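Local coordinates for protein citrate synthase (Metallosphaera sedula, PDB 6ABW) that probably catalyses the condensation of oxaloacetate with acetyl-CoA to give citrate and CoA, the entry step of the tricarboxylic acid cycle, at residues I190-H195 against P322-Y327. Numbering follows the deposited sequence.
Sequences ILYADH and PNTDFY
Tyr192, the first residue past helix 179-191, reaches across to Thr324 and Asp325 with its ring and hydroxyl. Its bond to CB runs alongside the 322-327 segment without facing it; with chi1 at -89°, well off the staggered position, the ring extends toward that segment. CD1 is 4.1 Å from Thr324 OG1; CE1 sits 3.6 Å from Thr324 OG1, met obliquely, and 3.8 Å from Thr324 CG2, so both branches of the threonine border the same ring carbon. Thr324 OG1, buried here, has no hydrogen-bonding partner in the model. CZ is 3.6 Å from Asp325 OD1, and beyond it OH donates a 2.7 Å hydrogen bond to Asp325 OD1. That carboxylate oxygen lies at the ring edge and accepts through its anti lone pair; ring and carboxylate planes are 32° apart. Phe346 meets the tyrosine ring edge-to-face, Phe283 also packs on it, and Tyr192 OH is hydrogen-bonded to Ser328 OG as well. Asn323 OD1 takes the N-H of Asp325, a capping bond at the start of helix 325-335. The side chain of Asp325, the predicted catalytic aspartate, lies about 6 Å from bound acetyl-CoA; the tyrosine bond probably limits the carboxylate's rotation while leaving the syn lone pair of OD1 to other partners, consistent with that role.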
loop_
_atom_site.group_PDB
_atom_site.type_symbol
_atom_site.label_atom_id
_atom_site.label_comp_id
_atom_site.label_asym_id
_atom_site.label_seq_id
_atom_site.Cartn_x
_atom_site.Cartn_y
_atom_site.Cartn_z
ATOM N N ILE A 190 4.716 -23.593 1.604
ATOM C CA ILE A 190 4.616 -23.873 0.147
ATOM C C ILE A 190 3.183 -23.718 -0.367
ATOM O O ILE A 190 2.946 -23.137 -1.450
ATOM C CB ILE A 190 5.124 -25.309 -0.160
ATOM C CG1 ILE A 190 6.660 -25.404 0.115
ATOM C CG2 ILE A 190 4.828 -25.675 -1.616
ATOM C CD1 ILE A 190 7.164 -26.828 0.203
ATOM N N LEU A 191 2.232 -24.204 0.432
ATOM C CA LEU A 191 0.836 -24.285 -0.008
ATOM C C LEU A 191 0.205 -22.929 -0.311
ATOM O O LEU A 191 -0.617 -22.787 -1.212
ATOM C CB LEU A 191 0.001 -25.065 1.026
ATOM C CG LEU A 191 0.181 -26.597 1.087
ATOM C CD1 LEU A 191 -0.405 -27.277 2.309
ATOM C CD2 LEU A 191 -0.359 -27.257 -0.188
ATOM N N TYR A 192 0.544 -21.930 0.497
ATOM C CA TYR A 192 0.013 -20.610 0.389
ATOM C C TYR A 192 0.854 -19.629 -0.468
ATOM O O TYR A 192 0.491 -18.445 -0.567
ATOM C CB TYR A 192 -0.278 -20.055 1.806
ATOM C CG TYR A 192 -1.634 -20.308 2.429
ATOM C CD1 TYR A 192 -2.821 -20.331 1.650
ATOM C CD2 TYR A 192 -1.785 -20.394 3.798
ATOM C CE1 TYR A 192 -4.054 -20.428 2.236
ATOM C CE2 TYR A 192 -3.029 -20.511 4.382
ATOM C CZ TYR A 192 -4.181 -20.534 3.582
ATOM O OH TYR A 192 -5.449 -20.603 4.179
ATOM N N ALA A 193 1.931 -20.132 -1.138
ATOM C CA ALA A 193 2.917 -19.241 -1.718
ATOM C C ALA A 193 2.335 -18.384 -2.829
ATOM O O ALA A 193 2.699 -17.219 -2.914
ATOM C CB ALA A 193 4.161 -19.960 -2.182
ATOM N N ASP A 194 1.496 -18.921 -3.720
ATOM C CA ASP A 194 0.930 -18.120 -4.767
ATOM C C ASP A 194 -0.378 -18.718 -5.294
ATOM O O ASP A 194 -0.494 -19.939 -5.314
ATOM C CB ASP A 194 1.858 -18.016 -6.003
ATOM C CG ASP A 194 1.400 -16.868 -6.932
ATOM O OD1 ASP A 194 1.059 -15.726 -6.422
ATOM O OD2 ASP A 194 1.246 -17.094 -8.153
ATOM N N HIS A 195 -1.316 -17.868 -5.686
ATOM C CA HIS A 195 -2.565 -18.356 -6.305
ATOM C C HIS A 195 -3.377 -17.216 -6.893
ATOM O O HIS A 195 -3.782 -16.284 -6.142
ATOM C CB HIS A 195 -3.428 -19.032 -5.251
ATOM C CG HIS A 195 -4.318 -20.124 -5.758
ATOM N ND1 HIS A 195 -5.659 -19.929 -5.986
ATOM C CD2 HIS A 195 -4.061 -21.410 -6.053
ATOM C CE1 HIS A 195 -6.168 -21.057 -6.454
ATOM N NE2 HIS A 195 -5.227 -21.963 -6.509
ATOM N N PRO A 322 -14.325 -28.528 0.141
ATOM C CA PRO A 322 -13.352 -27.806 0.957
ATOM C C PRO A 322 -12.341 -27.036 0.111
ATOM O O PRO A 322 -11.855 -27.540 -0.944
ATOM C CB PRO A 322 -12.657 -28.925 1.730
ATOM C CG PRO A 322 -13.732 -29.970 1.856
ATOM C CD PRO A 322 -14.408 -29.923 0.534
ATOM N N ASN A 323 -12.034 -25.829 0.541
ATOM C CA ASN A 323 -11.007 -25.014 -0.069
ATOM C C ASN A 323 -9.821 -24.932 0.862
ATOM O O ASN A 323 -9.826 -25.537 1.914
ATOM C CB ASN A 323 -11.586 -23.633 -0.510
ATOM C CG ASN A 323 -11.986 -22.741 0.649
ATOM O OD1 ASN A 323 -11.277 -22.658 1.667
ATOM N ND2 ASN A 323 -13.081 -22.044 0.489
ATOM N N THR A 324 -8.792 -24.243 0.410
ATOM C CA THR A 324 -7.517 -24.183 1.127
ATOM C C THR A 324 -7.644 -23.613 2.520
ATOM O O THR A 324 -6.754 -23.869 3.364
ATOM C CB THR A 324 -6.488 -23.372 0.320
ATOM O OG1 THR A 324 -5.206 -23.529 0.918
ATOM C CG2 THR A 324 -6.881 -21.938 0.234
ATOM N N ASP A 325 -8.723 -22.868 2.796
ATOM C CA ASP A 325 -8.897 -22.201 4.110
ATOM C C ASP A 325 -9.520 -23.099 5.179
ATOM O O ASP A 325 -9.585 -22.722 6.341
ATOM C CB ASP A 325 -9.634 -20.896 3.919
ATOM C CG ASP A 325 -8.946 -19.947 2.835
ATOM O OD1 ASP A 325 -7.667 -19.725 2.870
ATOM O OD2 ASP A 325 -9.699 -19.472 1.908
ATOM N N PHE A 326 -10.030 -24.269 4.787
ATOM C CA PHE A 326 -10.811 -25.115 5.686
ATOM C C PHE A 326 -9.949 -25.769 6.765
ATOM O O PHE A 326 -10.330 -25.793 7.921
ATOM C CB PHE A 326 -11.634 -26.193 4.894
ATOM C CG PHE A 326 -12.713 -26.846 5.743
ATOM C CD1 PHE A 326 -13.849 -26.193 6.035
ATOM C CD2 PHE A 326 -12.477 -28.078 6.347
ATOM C CE1 PHE A 326 -14.802 -26.778 6.839
ATOM C CE2 PHE A 326 -13.428 -28.677 7.128
ATOM C CZ PHE A 326 -14.586 -28.044 7.371
ATOM N N TYR A 327 -8.804 -26.348 6.370
ATOM C CA TYR A 327 -7.900 -27.032 7.274
ATOM C C TYR A 327 -6.600 -26.267 7.601
ATOM O O TYR A 327 -5.847 -26.717 8.443
ATOM C CB TYR A 327 -7.519 -28.389 6.689
ATOM C CG TYR A 327 -8.569 -29.446 6.865
ATOM C CD1 TYR A 327 -8.798 -29.959 8.111
ATOM C CD2 TYR A 327 -9.267 -29.959 5.803
ATOM C CE1 TYR A 327 -9.750 -30.947 8.306
ATOM C CE2 TYR A 327 -10.246 -30.960 5.975
ATOM C CZ TYR A 327 -10.482 -31.432 7.227
ATOM O OH TYR A 327 -11.432 -32.429 7.493
#